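Local coordinates for frutapin (Artocarpus altilis, PDB 5KRP), which probably binds mannose-type sugars, as a four-chain lectin of the jacalin family from breadfruit, at residues G12-N17 with R93-R98; K35-S40 with G138-A143; P73-V78 with K103-R108. All blocks are in the same frame, centred on the assembly; numbering follows the deposited sequence.

Interaction 1. Residues G12-N17 with R93-R98; sequences GGPGGN and RTPVVR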
ATOM      1  N   GLY A  12       4.125   9.550 -23.641  1.00 17.13           N
ATOM      2  CA  GLY A  12       4.669   9.243 -24.966  1.00 18.65           C
ATOM      3  C   GLY A  12       3.560   8.731 -25.851  1.00 21.02           C
ATOM      4  O   GLY A  12       2.365   8.903 -25.546  1.00 19.85           O
ATOM      5  N   GLY A  13       3.923   8.123 -26.972  1.00 18.37           N
ATOM      6  CA  GLY A  13       2.886   7.729 -27.954  1.00 15.87           C
ATOM      7  C   GLY A  13       2.495   6.290 -27.827  1.00 16.23           C
ATOM      8  O   GLY A  13       2.963   5.559 -26.960  1.00 16.41           O
ATOM      9  N   PRO A  14       1.594   5.831 -28.703  1.00 16.58           N
ATOM     10  CA  PRO A  14       0.976   4.560 -28.622  1.00 16.13           C
ATOM     11  C   PRO A  14       1.677   3.416 -29.381  1.00 16.97           C
ATOM     12  O   PRO A  14       1.216   2.281 -29.319  1.00 17.47           O
ATOM     13  CB  PRO A  14      -0.424   4.849 -29.158  1.00 18.15           C
ATOM     14  CG  PRO A  14      -0.168   5.819 -30.267  1.00 19.73           C
ATOM     15  CD  PRO A  14       1.017   6.648 -29.774  1.00 18.25           C
ATOM     16  N   GLY A  15       2.692   3.687 -30.153  1.00 16.24           N
ATOM     17  CA  GLY A  15       3.257   2.659 -30.988  1.00 19.16           C
ATOM     18  C   GLY A  15       4.293   1.809 -30.301  1.00 19.27           C
ATOM     19  O   GLY A  15       4.617   2.022 -29.162  1.00 19.27           O
ATOM     20  N   GLY A  16       4.783   0.812 -31.000  1.00 20.16           N
ATOM     21  CA  GLY A  16       5.965   0.044 -30.524  1.00 20.14           C
ATOM     22  C   GLY A  16       5.530  -1.195 -29.801  1.00 21.49           C
ATOM     23  O   GLY A  16       4.353  -1.414 -29.555  1.00 20.83           O
ATOM     24  N   ASN A  17       6.480  -2.046 -29.442  1.00 19.14           N
ATOM     25  CA  ASN A  17       6.196  -3.244 -28.663  1.00 18.93           C
ATOM     26  C   ASN A  17       5.949  -2.923 -27.194  1.00 18.30           C
ATOM     27  O   ASN A  17       6.786  -2.351 -26.545  1.00 16.35           O
ATOM     28  CB  ASN A  17       7.313  -4.283 -28.813  1.00 19.17           C
ATOM     29  CG  ASN A  17       7.546  -4.667 -30.286  1.00 25.02           C
ATOM     30  OD1 ASN A  17       6.601  -5.032 -30.991  1.00 24.43           O
ATOM     31  ND2 ASN A  17       8.783  -4.489 -30.772  1.00 25.67           N
ATOM     32  N   ARG A  93       4.624   9.353 -38.112  1.00 42.03           N
ATOM     33  CA  ARG A  93       4.829  10.529 -37.282  1.00 41.51           C
ATOM     34  C   ARG A  93       4.311  10.324 -35.789  1.00 37.66           C
ATOM     35  O   ARG A  93       3.655  11.168 -35.172  1.00 37.22           O
ATOM     36  CB  ARG A  93       4.179  11.724 -37.921  1.00 46.90           C
ATOM     37  CG  ARG A  93       4.956  12.946 -37.539  1.00 57.05           C
ATOM     38  CD  ARG A  93       4.710  14.114 -38.457  1.00 63.28           C
ATOM     39  NE  ARG A  93       5.006  15.345 -37.737  1.00 63.46           N
ATOM     40  CZ  ARG A  93       4.229  15.874 -36.787  1.00 66.82           C
ATOM     41  NH1 ARG A  93       3.087  15.273 -36.405  1.00 64.66           N
ATOM     42  NH2 ARG A  93       4.609  17.017 -36.204  1.00 65.86           N
ATOM     43  N   THR A  94       4.594   9.176 -35.229  1.00 29.16           N
ATOM     44  CA  THR A  94       4.016   8.860 -33.907  1.00 24.95           C
ATOM     45  C   THR A  94       4.867   9.605 -32.776  1.00 24.16           C
ATOM     46  O   THR A  94       6.086   9.686 -32.926  1.00 23.97           O
ATOM     47  CB  THR A  94       3.968   7.384 -33.746  1.00 24.74           C
ATOM     48  OG1 THR A  94       3.096   7.101 -32.668  1.00 22.02           O
ATOM     49  CG2 THR A  94       5.350   6.758 -33.563  1.00 24.29           C
ATOM     50  N   PRO A  95       4.234  10.129 -31.733  1.00 21.46           N
ATOM     51  CA  PRO A  95       5.018  10.672 -30.600  1.00 20.08           C
ATOM     52  C   PRO A  95       5.870   9.591 -29.919  1.00 18.76           C
ATOM     53  O   PRO A  95       5.433   8.476 -29.710  1.00 18.87           O
ATOM     54  CB  PRO A  95       3.949  11.202 -29.649  1.00 21.57           C
ATOM     55  CG  PRO A  95       2.701  11.366 -30.518  1.00 21.91           C
ATOM     56  CD  PRO A  95       2.773  10.237 -31.424  1.00 22.11           C
ATOM     57  N   VAL A  96       7.088   9.975 -29.592  1.00 18.22           N
ATOM     58  CA  VAL A  96       8.022   9.190 -28.822  1.00 17.72           C
ATOM     59  C   VAL A  96       8.646  10.002 -27.695  1.00 17.41           C
ATOM     60  O   VAL A  96       8.464  11.223 -27.572  1.00 17.25           O
ATOM     61  CB  VAL A  96       9.165   8.591 -29.731  1.00 17.50           C
ATOM     62  CG1 VAL A  96       8.605   7.818 -30.874  1.00 18.93           C
ATOM     63  CG2 VAL A  96      10.105   9.664 -30.236  1.00 17.41           C
ATOM     64  N   VAL A  97       9.419   9.318 -26.848  1.00 16.19           N
ATOM     65  CA  VAL A  97      10.129   9.996 -25.772  1.00 16.46           C
ATOM     66  C   VAL A  97      11.425  10.560 -26.320  1.00 16.92           C
ATOM     67  O   VAL A  97      12.306   9.797 -26.694  1.00 19.14           O
ATOM     68  CB  VAL A  97      10.468   9.027 -24.598  1.00 16.43           C
ATOM     69  CG1 VAL A  97      11.230   9.754 -23.505  1.00 15.13           C
ATOM     70  CG2 VAL A  97       9.177   8.353 -24.082  1.00 16.30           C
ATOM     71  N   ARG A  98      11.477  11.878 -26.386  1.00 16.98           N
ATOM     72  CA  ARG A  98      12.559  12.632 -27.027  1.00 17.93           C
ATOM     73  C   ARG A  98      13.664  12.890 -26.037  1.00 18.44           C
ATOM     74  O   ARG A  98      14.851  12.893 -26.394  1.00 18.74           O
ATOM     75  CB  ARG A  98      12.063  13.951 -27.655  1.00 18.88           C
ATOM     76  CG  ARG A  98      11.053  13.809 -28.792  1.00 21.90           C
ATOM     77  CD  ARG A  98      11.575  13.075 -30.016  1.00 25.54           C
ATOM     78  NE  ARG A  98      12.745  13.795 -30.457  1.00 26.46           N
ATOM     79  CZ  ARG A  98      12.724  14.847 -31.265  1.00 30.45           C
ATOM     80  NH1 ARG A  98      11.598  15.261 -31.848  1.00 30.12           N
ATOM     81  NH2 ARG A  98      13.847  15.479 -31.468  1.00 30.32           N
TER
HETATM   82  O   HOH W   1       4.422   6.041 -30.543  1.00 19.36           O

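Interaction 2. Residues K35-S40 with G138-A143; sequences KEAIGS and GDLLDA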
ATOM      1  N   LYS A  35      20.043   9.876 -28.786  1.00 22.82           N
ATOM      2  CA  LYS A  35      20.640  10.904 -29.686  1.00 24.29           C
ATOM      3  C   LYS A  35      19.553  11.959 -29.942  1.00 25.08           C
ATOM      4  O   LYS A  35      19.319  12.821 -29.089  1.00 26.69           O
ATOM      5  CB  LYS A  35      21.264  10.187 -30.952  1.00 29.14           C
ATOM      6  CG  LYS A  35      22.101  11.158 -31.803  1.00 30.74           C
ATOM      7  CD  LYS A  35      23.442  11.439 -31.155  1.00 35.65           C
ATOM      8  CE  LYS A  35      24.188  12.622 -31.820  1.00 40.20           C
ATOM      9  NZ  LYS A  35      25.648  12.631 -31.469  1.00 44.75           N
ATOM     10  N   GLU A  36      18.774  11.830 -31.018  1.00 24.63           N
ATOM     11  CA  GLU A  36      17.665  12.735 -31.239  1.00 25.66           C
ATOM     12  C   GLU A  36      16.481  12.442 -30.303  1.00 23.45           C
ATOM     13  O   GLU A  36      15.624  13.291 -30.062  1.00 24.21           O
ATOM     14  CB  GLU A  36      17.209  12.636 -32.709  1.00 29.38           C
ATOM     15  CG  GLU A  36      18.292  13.188 -33.644  1.00 32.53           C
ATOM     16  CD  GLU A  36      19.354  12.192 -34.074  1.00 33.18           C
ATOM     17  OE1 GLU A  36      19.311  10.940 -33.822  1.00 29.69           O
ATOM     18  OE2 GLU A  36      20.253  12.691 -34.789  1.00 39.00           O
ATOM     19  N   ALA A  37      16.429  11.204 -29.871  1.00 21.37           N
ATOM     20  CA  ALA A  37      15.334  10.754 -28.986  1.00 19.65           C
ATOM     21  C   ALA A  37      15.967   9.748 -28.035  1.00 20.22           C
ATOM     22  O   ALA A  37      17.143   9.415 -28.165  1.00 17.56           O
ATOM     23  CB  ALA A  37      14.231  10.125 -29.794  1.00 20.83           C
ATOM     24  N   ILE A  38      15.152   9.148 -27.148  1.00 19.13           N
ATOM     25  CA  ILE A  38      15.613   8.007 -26.393  1.00 18.06           C
ATOM     26  C   ILE A  38      15.354   6.718 -27.148  1.00 17.00           C
ATOM     27  O   ILE A  38      14.231   6.483 -27.685  1.00 18.17           O
ATOM     28  CB  ILE A  38      14.866   7.958 -24.990  1.00 17.18           C
ATOM     29  CG1 ILE A  38      14.996   9.262 -24.226  1.00 18.05           C
ATOM     30  CG2 ILE A  38      15.302   6.717 -24.217  1.00 18.58           C
ATOM     31  CD1 ILE A  38      16.381   9.681 -23.829  1.00 18.41           C
ATOM     32  N   GLY A  39      16.393   5.860 -27.188  1.00 18.75           N
ATOM     33  CA  GLY A  39      16.384   4.552 -27.795  1.00 20.36           C
ATOM     34  C   GLY A  39      16.182   3.438 -26.754  1.00 19.61           C
ATOM     35  O   GLY A  39      15.077   3.073 -26.423  1.00 20.41           O
ATOM     36  N   SER A  40      17.274   2.844 -26.294  1.00 19.22           N
ATOM     37  CA  SER A  40      17.221   1.715 -25.386  1.00 18.34           C
ATOM     38  C   SER A  40      16.873   2.201 -23.961  1.00 16.76           C
ATOM     39  O   SER A  40      17.176   3.303 -23.580  1.00 17.97           O
ATOM     40  CB  SER A  40      18.584   1.057 -25.349  1.00 20.02           C
ATOM     41  OG  SER A  40      18.985   0.571 -26.652  1.00 18.99           O
ATOM     42  N   GLY A 138       9.904   0.459 -30.066  1.00 20.10           N
ATOM     43  CA  GLY A 138       9.990  -0.032 -31.448  1.00 21.08           C
ATOM     44  C   GLY A 138      11.437   0.204 -31.845  1.00 20.02           C
ATOM     45  O   GLY A 138      12.319  -0.468 -31.310  1.00 23.40           O
ATOM     46  N   ASP A 139      11.662   1.117 -32.778  1.00 21.84           N
ATOM     47  CA  ASP A 139      12.992   1.588 -33.059  1.00 22.98           C
ATOM     48  C   ASP A 139      13.464   2.491 -31.925  1.00 24.95           C
ATOM     49  O   ASP A 139      14.647   2.615 -31.749  1.00 24.11           O
ATOM     50  CB  ASP A 139      13.070   2.394 -34.340  1.00 26.06           C
ATOM     51  CG  ASP A 139      12.821   1.562 -35.603  1.00 30.40           C
ATOM     52  OD1 ASP A 139      12.785   0.299 -35.571  1.00 32.37           O
ATOM     53  OD2 ASP A 139      12.600   2.247 -36.635  1.00 34.48           O
ATOM     54  N   LEU A 140      12.519   3.155 -31.220  1.00 21.29           N
ATOM     55  CA  LEU A 140      12.785   4.136 -30.219  1.00 21.20           C
ATOM     56  C   LEU A 140      11.872   3.774 -28.992  1.00 19.71           C
ATOM     57  O   LEU A 140      11.014   2.886 -29.060  1.00 18.13           O
ATOM     58  CB  LEU A 140      12.395   5.536 -30.702  1.00 23.02           C
ATOM     59  CG  LEU A 140      13.268   6.054 -31.873  1.00 26.37           C
ATOM     60  CD1 LEU A 140      12.691   7.332 -32.379  1.00 28.87           C
ATOM     61  CD2 LEU A 140      14.684   6.297 -31.469  1.00 24.45           C
ATOM     62  N   LEU A 141      12.091   4.490 -27.911  1.00 18.83           N
ATOM     63  CA  LEU A 141      11.221   4.406 -26.742  1.00 16.76           C
ATOM     64  C   LEU A 141      10.002   5.251 -27.060  1.00 15.76           C
ATOM     65  O   LEU A 141      10.001   6.431 -26.888  1.00 16.56           O
ATOM     66  CB  LEU A 141      12.003   4.966 -25.518  1.00 17.82           C
ATOM     67  CG  LEU A 141      11.209   4.866 -24.199  1.00 18.24           C
ATOM     68  CD1 LEU A 141      10.925   3.437 -23.900  1.00 18.30           C
ATOM     69  CD2 LEU A 141      11.923   5.560 -23.066  1.00 16.31           C
ATOM     70  N   ASP A 142       8.938   4.606 -27.508  1.00 16.88           N
ATOM     71  CA  ASP A 142       7.681   5.323 -27.733  1.00 18.12           C
ATOM     72  C   ASP A 142       7.036   5.935 -26.475  1.00 15.76           C
ATOM     73  O   ASP A 142       6.494   7.040 -26.523  1.00 15.90           O
ATOM     74  CB  ASP A 142       6.679   4.357 -28.352  1.00 16.65           C
ATOM     75  CG  ASP A 142       7.076   3.890 -29.756  1.00 21.72           C
ATOM     76  OD1 ASP A 142       7.980   3.032 -29.901  1.00 20.38           O
ATOM     77  OD2 ASP A 142       6.457   4.366 -30.746  1.00 17.54           O
ATOM     78  N   ALA A 143       7.127   5.248 -25.341  1.00 15.03           N
ATOM     79  CA  ALA A 143       6.425   5.747 -24.133  1.00 14.61           C
ATOM     80  C   ALA A 143       7.041   5.070 -22.909  1.00 14.20           C
ATOM     81  O   ALA A 143       7.616   3.985 -23.015  1.00 15.15           O
ATOM     82  CB  ALA A 143       4.925   5.443 -24.198  1.00 16.49           C
TER

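Interaction 3. Residues P73-V78 with K103-R108; sequences PEEFLV and KTNKGR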
ATOM      1  N   PRO A  73      21.053   1.712  -1.123  1.00 22.93           N
ATOM      2  CA  PRO A  73      19.671   2.143  -1.002  1.00 23.13           C
ATOM      3  C   PRO A  73      19.456   3.551  -0.540  1.00 23.44           C
ATOM      4  O   PRO A  73      18.290   4.021  -0.507  1.00 26.74           O
ATOM      5  CB  PRO A  73      19.141   1.225   0.096  1.00 24.56           C
ATOM      6  CG  PRO A  73      20.339   1.040   0.970  1.00 24.88           C
ATOM      7  CD  PRO A  73      21.472   0.862   0.028  1.00 26.98           C
ATOM      8  N   GLU A  74      20.524   4.237  -0.131  1.00 24.33           N
ATOM      9  CA  GLU A  74      20.368   5.571   0.469  1.00 26.04           C
ATOM     10  C   GLU A  74      19.898   6.646  -0.553  1.00 22.29           C
ATOM     11  O   GLU A  74      19.256   7.629  -0.153  1.00 25.30           O
ATOM     12  CB  GLU A  74      21.665   6.092   1.079  1.00 29.67           C
ATOM     13  CG  GLU A  74      22.208   5.302   2.237  1.00 38.68           C
ATOM     14  CD  GLU A  74      22.843   3.966   1.812  1.00 46.48           C
ATOM     15  OE1 GLU A  74      23.335   3.847   0.621  1.00 38.72           O
ATOM     16  OE2 GLU A  74      22.812   3.046   2.686  1.00 49.51           O
ATOM     17  N   GLU A  75      20.317   6.469  -1.800  1.00 21.56           N
ATOM     18  CA  GLU A  75      19.976   7.406  -2.900  1.00 19.91           C
ATOM     19  C   GLU A  75      18.926   6.759  -3.801  1.00 19.21           C
ATOM     20  O   GLU A  75      19.087   5.608  -4.198  1.00 20.44           O
ATOM     21  CB  GLU A  75      21.205   7.795  -3.700  1.00 21.78           C
ATOM     22  CG  GLU A  75      20.915   8.825  -4.804  1.00 22.87           C
ATOM     23  CD  GLU A  75      22.107   9.159  -5.699  1.00 21.44           C
ATOM     24  OE1 GLU A  75      22.880   8.252  -6.061  1.00 21.99           O
ATOM     25  OE2 GLU A  75      22.230  10.345  -6.029  1.00 24.14           O
ATOM     26  N   PHE A  76      17.874   7.526  -4.096  1.00 20.08           N
ATOM     27  CA  PHE A  76      16.791   7.016  -4.940  1.00 18.94           C
ATOM     28  C   PHE A  76      16.152   8.198  -5.672  1.00 18.86           C
ATOM     29  O   PHE A  76      16.332   9.388  -5.308  1.00 19.76           O
ATOM     30  CB  PHE A  76      15.742   6.308  -4.051  1.00 19.26           C
ATOM     31  CG  PHE A  76      15.324   7.100  -2.865  1.00 19.17           C
ATOM     32  CD1 PHE A  76      14.340   8.065  -2.951  1.00 19.73           C
ATOM     33  CD2 PHE A  76      15.902   6.853  -1.601  1.00 22.29           C
ATOM     34  CE1 PHE A  76      13.924   8.800  -1.841  1.00 21.29           C
ATOM     35  CE2 PHE A  76      15.504   7.611  -0.485  1.00 19.27           C
ATOM     36  CZ  PHE A  76      14.558   8.593  -0.601  1.00 20.68           C
ATOM     37  N   LEU A  77      15.391   7.870  -6.694  1.00 18.88           N
ATOM     38  CA  LEU A  77      14.765   8.888  -7.547  1.00 18.68           C
ATOM     39  C   LEU A  77      13.679   9.653  -6.821  1.00 18.21           C
ATOM     40  O   LEU A  77      12.904   9.029  -6.064  1.00 18.55           O
ATOM     41  CB  LEU A  77      14.134   8.209  -8.768  1.00 18.31           C
ATOM     42  CG  LEU A  77      15.055   7.504  -9.730  1.00 19.17           C
ATOM     43  CD1 LEU A  77      14.153   6.798 -10.797  1.00 19.70           C
ATOM     44  CD2 LEU A  77      15.971   8.584 -10.278  1.00 19.87           C
ATOM     45  N   VAL A  78      13.664  10.966  -6.982  1.00 17.52           N
ATOM     46  CA  VAL A  78      12.582  11.877  -6.542  1.00 17.84           C
ATOM     47  C   VAL A  78      11.843  12.546  -7.703  1.00 18.80           C
ATOM     48  O   VAL A  78      10.819  13.212  -7.526  1.00 18.72           O
ATOM     49  CB  VAL A  78      13.048  12.897  -5.497  1.00 19.69           C
ATOM     50  CG1 VAL A  78      13.498  12.204  -4.239  1.00 21.87           C
ATOM     51  CG2 VAL A  78      14.182  13.746  -6.016  1.00 17.96           C
ATOM     52  N   LYS A 103      16.180  13.050 -11.259  1.00 19.76           N
ATOM     53  CA  LYS A 103      16.772  13.720 -10.073  1.00 20.72           C
ATOM     54  C   LYS A 103      16.697  12.798  -8.870  1.00 19.97           C
ATOM     55  O   LYS A 103      15.771  11.981  -8.771  1.00 17.99           O
ATOM     56  CB  LYS A 103      16.026  14.977  -9.743  1.00 22.68           C
ATOM     57  CG  LYS A 103      16.114  15.986 -10.875  1.00 28.93           C
ATOM     58  CD  LYS A 103      15.755  17.383 -10.398  1.00 34.55           C
ATOM     59  CE  LYS A 103      15.640  18.322 -11.598  1.00 42.02           C
ATOM     60  NZ  LYS A 103      14.985  19.610 -11.194  1.00 47.69           N
ATOM     61  N   THR A 104      17.698  12.878  -7.975  1.00 18.47           N
ATOM     62  CA  THR A 104      17.700  12.062  -6.743  1.00 19.33           C
ATOM     63  C   THR A 104      17.569  12.847  -5.430  1.00 19.81           C
ATOM     64  O   THR A 104      17.807  14.082  -5.352  1.00 20.29           O
ATOM     65  CB  THR A 104      18.929  11.143  -6.647  1.00 21.05           C
ATOM     66  OG1 THR A 104      20.039  11.911  -6.171  1.00 20.30           O
ATOM     67  CG2 THR A 104      19.282  10.495  -7.982  1.00 20.81           C
ATOM     68  N   ASN A 105      17.166  12.115  -4.374  1.00 20.22           N
ATOM     69  CA  ASN A 105      17.062  12.665  -3.014  1.00 22.37           C
ATOM     70  C   ASN A 105      18.395  13.253  -2.481  1.00 22.73           C
ATOM     71  O   ASN A 105      18.386  14.043  -1.556  1.00 29.81           O
ATOM     72  CB  ASN A 105      16.497  11.619  -2.048  1.00 21.31           C
ATOM     73  CG  ASN A 105      17.432  10.498  -1.823  1.00 20.23           C
ATOM     74  OD1 ASN A 105      18.087  10.023  -2.742  1.00 22.22           O
ATOM     75  ND2 ASN A 105      17.542  10.056  -0.566  1.00 22.76           N
ATOM     76  N   LYS A 106      19.487  12.848  -3.069  1.00 22.90           N
ATOM     77  CA  LYS A 106      20.814  13.366  -2.727  1.00 25.82           C
ATOM     78  C   LYS A 106      21.176  14.605  -3.523  1.00 28.19           C
ATOM     79  O   LYS A 106      22.310  15.109  -3.410  1.00 28.73           O
ATOM     80  CB  LYS A 106      21.869  12.286  -2.923  1.00 26.40           C
ATOM     81  CG  LYS A 106      21.782  11.088  -1.989  1.00 28.72           C
ATOM     82  CD  LYS A 106      21.765  11.451  -0.500  1.00 31.70           C
ATOM     83  CE  LYS A 106      22.017  10.210   0.347  1.00 34.28           C
ATOM     84  NZ  LYS A 106      21.981  10.556   1.784  1.00 39.59           N
ATOM     85  N   GLY A 107      20.237  15.128  -4.306  1.00 24.82           N
ATOM     86  CA  GLY A 107      20.502  16.313  -5.130  1.00 24.75           C
ATOM     87  C   GLY A 107      21.332  16.087  -6.396  1.00 25.60           C
ATOM     88  O   GLY A 107      21.906  17.057  -6.909  1.00 27.15           O
ATOM     89  N   ARG A 108      21.445  14.865  -6.910  1.00 22.90           N
ATOM     90  CA  ARG A 108      22.158  14.614  -8.186  1.00 24.22           C
ATOM     91  C   ARG A 108      21.107  14.635  -9.316  1.00 27.40           C
ATOM     92  O   ARG A 108      19.969  14.169  -9.130  1.00 22.44           O
ATOM     93  CB  ARG A 108      22.927  13.303  -8.229  1.00 27.00           C
ATOM     94  CG  ARG A 108      24.150  13.147  -7.288  1.00 31.98           C
ATOM     95  CD  ARG A 108      24.408  11.642  -7.012  1.00 38.30           C
ATOM     96  NE  ARG A 108      25.454  11.093  -7.766  1.00 40.68           N
ATOM     97  CZ  ARG A 108      25.662   9.809  -8.091  1.00 39.99           C
ATOM     98  NH1 ARG A 108      24.881   8.749  -7.749  1.00 32.12           N
ATOM     99  NH2 ARG A 108      26.717   9.595  -8.863  1.00 38.85           N
TER

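Interaction 1. Residues G12-N17 with R93-R98
Gly13 lays its bare backbone against the carbonyl of Pro95. Its CA, carrying no side chain, can lie directly against Pro95 O in a CH···O contact of 3.2 Å, and glycine also suits Gly12, whose phi of 131° is awkward for other residues. A water bridges the two segments. It accepts from Gly15 N (2.9 Å) and from Thr94 OG1 (2.7 Å) and donates to Pro95 O (2.8 Å), so a loop amide, a side-chain hydroxyl and a carbonyl converge on one molecule. The chi1 of Thr94, -164°, carries OG1 opposite its own backbone N and out to the glycine loop, where it also meets Pro14 CD at 3.6 Å as the two side chains pass in opposite directions. The five-membered rings of Pro14 and Pro95 meet loosely through their CD atoms.

Behind this first shell, Gly13 is paired through its backbone with Asp142 and offers its O to Arg136, while Val96 is hydrogen-bonded through the backbone to Ala85. The glycine-rich loop after strand 6-12 thus leans on the start of strand 95-104, at the end of the beta-prism where mannose-binding jacalin-related lectins form their sugar site.

Interaction 2. Residues K35-S40 with G138-A143
Ile38 O receives the amide of Leu141 in a bond of 2.9 Å from Leu141 N, nearly straight at 171°. Two methylenes crowd the same oxygen: Leu141 CB comes to 3.5 Å of Ile38 O and Leu140 CB to 3.7 Å, so this buried bond is wrapped in hydrocarbon. The side chains of Ile38 and Leu141 then run side by side in the same direction, with Ile38 CG2 against Leu141 CD2 at 3.8 Å. Leu141 has CG turned opposite its backbone N (chi1 -177°), which brings its CD2 methyl against the isoleucine; branching at CB gives Ile38 a methyl for this seam while its CG1 arm leads away.

Ile38 and Leu141 are also each hydrogen-bonded through the backbone to Val97. Strands 38-47, 141-149 and 95-104, one from each of the three sheets, therefore meet here around a closed ring of backbone bonds, an expression of the threefold pseudosymmetry of the jacalin-type beta-prism. Leu140 takes the other flank, placing CD1 4.1 Å from Ala37 CB; the short alanine lets the leucine lie close to the turn that leads into strand 38-47. Gly39 and Leu140 are the nearest backbone neighbours, 4.4 Å from Gly39 CA to Leu140 CA.

A glycerol, probably from the crystallisation liquor, is hydrogen-bonded to Asp139 N, Leu140 N and Asp142 OD2, groups consistent with the sugar site of mannose-binding relatives. The buried side chain of Leu140 packs near the same glycerol, against Ala37, Leu61 and Tyr63. Asp142 and Ala143 together form a classic beta bulge opposite Arg136.

Interaction 3. Residues P73-V78 with K103-R108
The Phe76 ring carries the amide of Asn105 on one face: the two planes are 22° apart, and Asn105 CG sits 3.6 Å above the ring, over its centre. Asn105 CB adds a CH-pi contact to the same face, while Pro73 O lies in plane at the ring's edge. The stacked amide is fixed at both ends, since Asn105 ND2 donates to Glu74 O (3.0 Å), almost in line at 170°, and Asn105 OD1 accepts from Phe76 N (2.8 Å), which comes from above the carbonyl plane. An amide, with donor and acceptor on one flat group, suits this double task.

The second flat pair is a salt bridge. Glu75 runs out straight, CG opposite its backbone N (chi1 -177°), which lets the carboxylate reach the arginine and present the syn lone pair of OE1 to Arg108 NH1 at 2.7 Å, with carboxylate and guanidinium nearly coplanar; OE1 also takes the amide of Gln71. Thr104 OG1 serves its own turn, accepting from Lys106 N in an ST turn, and Gly107, at positive phi, closes the type I turn from Thr104.

Asn105 N bonds to Phe76 O (3.0 Å) and Val78 N to Lys103 O (2.9 Å), flanking the non-hydrogen-bonded antiparallel pair Leu77-Thr104. The contact closes the open end of the hairpin 77-86/95-104, beside strand 109-114, with Met1 of a second subunit packed on Pro73 and Glu74.

Overall arrangement
Interactions 1 and 2 lie side by side, their centres about 8 Å apart, and touch through backbone pairing on two strands. Interaction 2 is the buried one, held by aliphatic packing round a backbone bond; interaction 1 lies at the surface, where glycines and a bridging water do the work. Together they bring all three sheets to the end of the prism that probably receives sugar. Interaction 3 is on the other side of the chain's centre, about 28 Å from interaction 1 between centres, yet uses the same strand 95-104 at its far end. Partly buried, it relies on charge, a stacked amide and strand pairing within one sheet.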